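PDB 4A35: mitochondrial enolase superfamily member 1 from Homo sapiens, which catalyses the magnesium-dependent dehydration of L-fuconate to 2-keto-3-deoxy-L-fuconate in the breakdown of L-fucose. Local coordinates for residues D158-E162 / E163-E167; R311-F314 / K315-Q319. One frame throughout, in Å; residues are numbered along the deposited sequence.

Interaction 1: residues D158-E162 / E163-E167. With EDO (1,2-ethanediol), chain J.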
ATOM      1  N   ASP A 158      12.154   7.694  15.817  1.00 18.87           N
ATOM      2  CA  ASP A 158      13.569   7.320  15.711  1.00 18.87           C
ATOM      3  C   ASP A 158      14.372   8.346  14.864  1.00 23.11           C
ATOM      4  O   ASP A 158      15.594   8.334  14.928  1.00 22.22           O
ATOM      5  CB  ASP A 158      13.738   5.897  15.165  1.00 20.50           C
ATOM      6  CG  ASP A 158      12.973   5.606  13.867  1.00 26.78           C
ATOM      7  OD1 ASP A 158      11.761   5.997  13.769  1.00 23.77           O
ATOM      8  OD2 ASP A 158      13.574   4.995  12.947  1.00 26.51           O
ATOM      9  N   VAL A 159      13.683   9.206  14.057  1.00 18.29           N
ATOM     10  CA  VAL A 159      14.363  10.277  13.270  1.00 18.44           C
ATOM     11  C   VAL A 159      13.814  11.671  13.647  1.00 20.37           C
ATOM     12  O   VAL A 159      14.499  12.659  13.457  1.00 20.64           O
ATOM     13  CB  VAL A 159      14.313  10.070  11.727  1.00 21.44           C
ATOM     14  CG1 VAL A 159      14.902   8.732  11.320  1.00 21.68           C
ATOM     15  CG2 VAL A 159      12.897  10.268  11.133  1.00 21.49           C
ATOM     16  N   LEU A 160      12.587  11.738  14.156  1.00 18.93           N
ATOM     17  CA  LEU A 160      11.905  13.019  14.460  1.00 17.32           C
ATOM     18  C   LEU A 160      10.947  12.822  15.621  1.00 21.30           C
ATOM     19  O   LEU A 160       9.829  12.294  15.453  1.00 19.78           O
ATOM     20  CB  LEU A 160      11.149  13.536  13.201  1.00 16.62           C
ATOM     21  CG  LEU A 160      10.428  14.903  13.336  1.00 19.66           C
ATOM     22  CD1 LEU A 160      11.398  16.101  13.021  1.00 19.69           C
ATOM     23  CD2 LEU A 160       9.176  14.943  12.411  1.00 20.57           C
ATOM     24  N   THR A 161      11.409  13.227  16.817  1.00 20.42           N
ATOM     25  CA  THR A 161      10.554  13.211  18.004  1.00 20.83           C
ATOM     26  C   THR A 161       9.659  14.459  17.976  1.00 24.39           C
ATOM     27  O   THR A 161       9.866  15.372  17.151  1.00 22.67           O
ATOM     28  CB  THR A 161      11.419  13.208  19.291  1.00 22.17           C
ATOM     29  OG1 THR A 161      12.148  14.455  19.374  1.00 21.38           O
ATOM     30  CG2 THR A 161      12.396  12.005  19.371  1.00 21.15           C
ATOM     31  N   GLU A 162       8.668  14.494  18.875  1.00 21.96           N
ATOM     32  CA  GLU A 162       7.804  15.673  19.043  0.50 21.08           C
ATOM     33  C   GLU A 162       8.676  16.889  19.386  1.00 23.34           C
ATOM     34  O   GLU A 162       8.459  17.970  18.861  1.00 23.16           O
ATOM     35  CB  GLU A 162       6.774  15.425  20.150  0.50 22.23           C
ATOM     36  CG  GLU A 162       5.689  14.445  19.761  0.50 22.27           C
ATOM     37  CD  GLU A 162       4.643  14.160  20.821  0.50 40.09           C
ATOM     38  OE1 GLU A 162       4.204  15.123  21.489  0.50 37.25           O
ATOM     39  OE2 GLU A 162       4.256  12.978  20.980  0.50 35.04           O
ATOM     40  N   GLU A 163       9.682  16.696  20.266  1.00 20.20           N
ATOM     41  CA  GLU A 163      10.642  17.714  20.701  0.50 20.03           C
ATOM     42  C   GLU A 163      11.446  18.239  19.463  1.00 23.92           C
ATOM     43  O   GLU A 163      11.646  19.440  19.305  1.00 23.13           O
ATOM     44  CB  GLU A 163      11.569  17.101  21.778  0.50 21.27           C
ATOM     45  CG  GLU A 163      10.849  16.606  23.043  0.50 31.80           C
ATOM     46  CD  GLU A 163       9.882  15.423  23.022  0.50 46.99           C
ATOM     47  OE1 GLU A 163      10.032  14.504  22.181  0.50 22.40           O
ATOM     48  OE2 GLU A 163       8.988  15.397  23.900  0.50 44.54           O
ATOM     49  N   ASP A 164      11.908  17.326  18.606  1.00 21.46           N
ATOM     50  CA  ASP A 164      12.672  17.697  17.379  1.00 20.28           C
ATOM     51  C   ASP A 164      11.813  18.574  16.466  1.00 24.08           C
ATOM     52  O   ASP A 164      12.329  19.516  15.875  1.00 21.71           O
ATOM     53  CB  ASP A 164      13.082  16.475  16.544  1.00 20.73           C
ATOM     54  CG  ASP A 164      14.111  15.562  17.148  1.00 26.31           C
ATOM     55  OD1 ASP A 164      14.946  16.051  17.950  1.00 25.81           O
ATOM     56  OD2 ASP A 164      14.080  14.361  16.834  1.00 24.69           O
ATOM     57  N   ALA A 165      10.509  18.201  16.323  1.00 18.38           N
ATOM     58  CA  ALA A 165       9.516  18.915  15.496  1.00 19.07           C
ATOM     59  C   ALA A 165       9.329  20.319  16.069  1.00 24.61           C
ATOM     60  O   ALA A 165       9.331  21.293  15.326  1.00 23.94           O
ATOM     61  CB  ALA A 165       8.188  18.150  15.500  1.00 19.16           C
ATOM     62  N   LEU A 166       9.191  20.422  17.410  1.00 22.11           N
ATOM     63  CA  LEU A 166       9.040  21.715  18.092  1.00 23.16           C
ATOM     64  C   LEU A 166      10.257  22.611  17.840  1.00 25.24           C
ATOM     65  O   LEU A 166      10.100  23.816  17.645  1.00 25.17           O
ATOM     66  CB  LEU A 166       8.838  21.542  19.604  1.00 24.56           C
ATOM     67  CG  LEU A 166       7.433  21.083  20.023  1.00 30.72           C
ATOM     68  CD1 LEU A 166       7.426  20.667  21.525  1.00 32.55           C
ATOM     69  CD2 LEU A 166       6.396  22.176  19.764  1.00 34.42           C
ATOM     70  N   GLU A 167      11.459  22.035  17.877  1.00 21.57           N
ATOM     71  CA  GLU A 167      12.688  22.798  17.668  1.00 22.11           C
ATOM     72  C   GLU A 167      12.722  23.417  16.227  1.00 23.25           C
ATOM     73  O   GLU A 167      12.993  24.621  16.073  1.00 22.80           O
ATOM     74  CB  GLU A 167      13.905  21.898  17.925  1.00 24.34           C
ATOM     75  CG  GLU A 167      15.242  22.607  17.872  1.00 37.78           C
ATOM     76  CD  GLU A 167      16.398  21.647  18.075  1.00 82.55           C
ATOM     77  OE1 GLU A 167      16.355  20.855  19.047  1.00 92.98           O
ATOM     78  OE2 GLU A 167      17.333  21.665  17.242  1.00 84.63           O
TER
HETATM   79  C1  EDO J1453      15.881  11.276  17.173  1.00 40.76           C
HETATM   80  O1  EDO J1453      15.871  12.659  17.498  1.00 34.08           O
HETATM   81  C2  EDO J1453      17.342  10.875  16.872  1.00 45.65           C
HETATM   82  O2  EDO J1453      17.864  11.818  15.928  1.00 50.72           O
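D164 reaches back from the first turn of its helix to T161, a worked example of helix capping. Its CB lies 3.5 Å from T161 O and 3.9 Å from L160 CD1, whose side chain runs antiparallel to that of D164. With CG turned back beside the backbone N of D164 (chi1 -68°), CG comes to 3.2 Å from T161 OG1, and OD1 lies 3.5 Å from the same hydroxyl. At the tip, OD2 accepts the backbone N-H of T161 at 2.9 Å in an almost straight bond (171° at the hydrogen), the donor standing above the carboxylate plane. The same OD2 takes a hydrogen bond from O1 of a 1,2-ethanediol, probably from the crystallisation liquor, at 2.6 Å; K348 is a weaker, longer ionic partner. In return, T161 OG1 accepts from D164 N at 3.0 Å, the hydroxyl being placed for this by a chi1 of 65°. Behind this exchange the regular helical ladder begins, with A165 N bonded to T161 O and L166 N to E162 O. A165 and L160 both pack on L344 of helix 335-348. The reciprocal pair, with T161 as N-cap, is a capping box opening helix 162-171.

Interaction 2: residues R311-F314 / K315-Q319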
ATOM      1  N   ARG A 311       4.485   8.099   5.557  1.00 16.01           N
ATOM      2  CA  ARG A 311       5.671   8.748   6.134  1.00 15.61           C
ATOM      3  C   ARG A 311       6.802   7.728   6.429  1.00 18.44           C
ATOM      4  O   ARG A 311       7.952   8.150   6.573  1.00 16.48           O
ATOM      5  CB  ARG A 311       5.284   9.474   7.433  1.00 18.40           C
ATOM      6  CG  ARG A 311       4.751   8.532   8.544  1.00 18.58           C
ATOM      7  CD  ARG A 311       4.155   9.287   9.736  1.00 17.47           C
ATOM      8  NE  ARG A 311       3.693   8.356  10.774  1.00 19.91           N
ATOM      9  CZ  ARG A 311       2.594   7.599  10.690  1.00 23.62           C
ATOM     10  NH1 ARG A 311       1.776   7.712   9.651  1.00 21.29           N
ATOM     11  NH2 ARG A 311       2.324   6.714  11.630  1.00 20.91           N
ATOM     12  N   VAL A 312       6.467   6.420   6.578  1.00 15.69           N
ATOM     13  CA  VAL A 312       7.494   5.385   6.885  1.00 15.49           C
ATOM     14  C   VAL A 312       8.394   5.224   5.664  1.00 18.58           C
ATOM     15  O   VAL A 312       9.594   5.063   5.809  1.00 18.05           O
ATOM     16  CB  VAL A 312       6.875   4.043   7.398  1.00 19.16           C
ATOM     17  CG1 VAL A 312       7.938   2.978   7.767  1.00 16.83           C
ATOM     18  CG2 VAL A 312       5.997   4.325   8.621  1.00 18.94           C
ATOM     19  N   ILE A 313       7.816   5.272   4.453  1.00 14.55           N
ATOM     20  CA  ILE A 313       8.588   5.180   3.216  1.00 14.20           C
ATOM     21  C   ILE A 313       9.445   6.435   3.118  1.00 17.23           C
ATOM     22  O   ILE A 313      10.621   6.303   2.822  1.00 15.02           O
ATOM     23  CB  ILE A 313       7.680   4.980   1.949  1.00 16.91           C
ATOM     24  CG1 ILE A 313       6.767   3.666   2.082  1.00 17.37           C
ATOM     25  CG2 ILE A 313       8.585   4.879   0.672  1.00 18.38           C
ATOM     26  CD1 ILE A 313       7.643   2.302   2.137  1.00 14.01           C
ATOM     27  N   PHE A 314       8.859   7.635   3.303  1.00 16.40           N
ATOM     28  CA  PHE A 314       9.683   8.859   3.233  1.00 15.93           C
ATOM     29  C   PHE A 314      10.828   8.842   4.272  1.00 18.11           C
ATOM     30  O   PHE A 314      11.941   9.277   3.985  1.00 16.78           O
ATOM     31  CB  PHE A 314       8.832  10.099   3.415  1.00 15.41           C
ATOM     32  CG  PHE A 314       8.156  10.506   2.109  1.00 14.75           C
ATOM     33  CD1 PHE A 314       8.918  10.880   0.990  1.00 16.47           C
ATOM     34  CD2 PHE A 314       6.778  10.545   2.013  1.00 16.05           C
ATOM     35  CE1 PHE A 314       8.288  11.298  -0.201  1.00 16.95           C
ATOM     36  CE2 PHE A 314       6.149  10.989   0.836  1.00 18.93           C
ATOM     37  CZ  PHE A 314       6.909  11.355  -0.262  1.00 17.24           C
ATOM     38  N   LYS A 315      10.549   8.374   5.472  1.00 15.69           N
ATOM     39  CA  LYS A 315      11.586   8.306   6.499  1.00 15.64           C
ATOM     40  C   LYS A 315      12.782   7.501   6.010  1.00 19.17           C
ATOM     41  O   LYS A 315      13.912   7.957   6.113  1.00 18.24           O
ATOM     42  CB  LYS A 315      11.041   7.716   7.818  1.00 16.37           C
ATOM     43  CG  LYS A 315      12.170   7.431   8.847  1.00 17.73           C
ATOM     44  CD  LYS A 315      11.626   6.727  10.065  1.00 21.45           C
ATOM     45  CE  LYS A 315      11.387   5.212   9.854  1.00 18.54           C
ATOM     46  NZ  LYS A 315      11.369   4.488  11.176  1.00 18.48           N
ATOM     47  N   GLN A 316      12.530   6.349   5.420  1.00 13.94           N
ATOM     48  CA  GLN A 316      13.624   5.469   4.946  1.00 14.09           C
ATOM     49  C   GLN A 316      14.318   6.058   3.741  1.00 15.83           C
ATOM     50  O   GLN A 316      15.537   5.930   3.649  1.00 17.04           O
ATOM     51  CB  GLN A 316      13.102   4.064   4.641  1.00 13.42           C
ATOM     52  CG  GLN A 316      12.610   3.359   5.962  1.00 15.97           C
ATOM     53  CD  GLN A 316      11.894   2.105   5.515  1.00 19.54           C
ATOM     54  OE1 GLN A 316      12.524   1.064   5.410  1.00 16.54           O
ATOM     55  NE2 GLN A 316      10.602   2.231   5.147  1.00 18.08           N
ATOM     56  N   LEU A 317      13.568   6.756   2.845  1.00 14.63           N
ATOM     57  CA  LEU A 317      14.212   7.456   1.703  1.00 14.56           C
ATOM     58  C   LEU A 317      15.238   8.494   2.204  1.00 17.69           C
ATOM     59  O   LEU A 317      16.331   8.620   1.647  1.00 17.15           O
ATOM     60  CB  LEU A 317      13.148   8.182   0.828  1.00 14.68           C
ATOM     61  CG  LEU A 317      12.247   7.225  -0.001  1.00 17.37           C
ATOM     62  CD1 LEU A 317      11.022   8.013  -0.569  1.00 15.72           C
ATOM     63  CD2 LEU A 317      13.081   6.521  -1.154  1.00 20.03           C
ATOM     64  N   LEU A 318      14.895   9.192   3.296  1.00 16.76           N
ATOM     65  CA  LEU A 318      15.778  10.197   3.915  1.00 15.93           C
ATOM     66  C   LEU A 318      16.940   9.455   4.637  1.00 18.83           C
ATOM     67  O   LEU A 318      18.085   9.855   4.510  1.00 17.77           O
ATOM     68  CB  LEU A 318      14.978  11.082   4.875  1.00 15.51           C
ATOM     69  CG  LEU A 318      13.980  12.057   4.154  1.00 19.06           C
ATOM     70  CD1 LEU A 318      13.000  12.653   5.137  1.00 18.59           C
ATOM     71  CD2 LEU A 318      14.754  13.148   3.387  1.00 20.99           C
ATOM     72  N   GLN A 319      16.622   8.402   5.404  1.00 17.00           N
ATOM     73  CA  GLN A 319      17.640   7.601   6.140  1.00 17.70           C
ATOM     74  C   GLN A 319      18.725   7.025   5.207  1.00 20.42           C
ATOM     75  O   GLN A 319      19.913   7.116   5.528  1.00 19.97           O
ATOM     76  CB  GLN A 319      17.001   6.473   6.915  1.00 18.65           C
ATOM     77  CG  GLN A 319      16.311   6.969   8.166  1.00 19.24           C
ATOM     78  CD  GLN A 319      15.559   5.858   8.856  1.00 23.52           C
ATOM     79  OE1 GLN A 319      14.839   5.085   8.227  1.00 20.20           O
ATOM     80  NE2 GLN A 319      15.786   5.711  10.159  1.00 23.09           N
TER
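Q316 lies alongside V312, the residue one turn before it, and the two side chains point the same way, with Q316 NE2 3.8 Å from V312 CG1. With CG beside its own backbone N (chi1 -66°) and chi2 near 180°, the amide of Q316 returns over the preceding turn, where NE2 donates to V312 O at 3.1 Å. That oxygen lies almost in the amide plane of Q316, yet NE2 stands above the carbonyl plane of V312. The helical bond from Q316 N reaches the same oxygen at 3.2 Å from the opposite face, so two N-H groups of one residue grip one carbonyl. Q316 also faces the second subunit, where NE2 bonds to D283 O and OE1 accepts from L286 N.

L317 CD1 sits 3.9 Å from F314 CD1, approaching the ring obliquely, and 4.2 Å from I313 CG2. F314 also touches L326 and V342, while I313 and L317 meet I285 of helix 285-295. Apolar side chains pack this helix of the TIM-barrel-like domain, between strands 301-304 and 325-326, against its neighbours, while the buried amide of Q316 has partners at both ends, which probably fixes its rotation and ties the helix to the second subunit.

How the interactions relate
From the N terminus, the chain first makes interaction 1, where the loop after helix 144-148 turns into helix 162-171, and much later interaction 2, within the helix of the beta-alpha-beta unit between strands 301-304 and 325-326. Interaction 1 closes the start of a helix and interaction 2 lies within one; neither encloses an intervening loop, and they follow in series without nesting or crossing. In space they touch. D158 OD2 forms a salt bridge with K315 NZ at 2.9 Å, and V159 packs on K315 and Q319, with its CG2 3.7 Å from K315 CG. K315 also pairs with D284 of the second subunit, so this junction joins the loop that leads into helix 162-171, a barrel helix and the dimer interface.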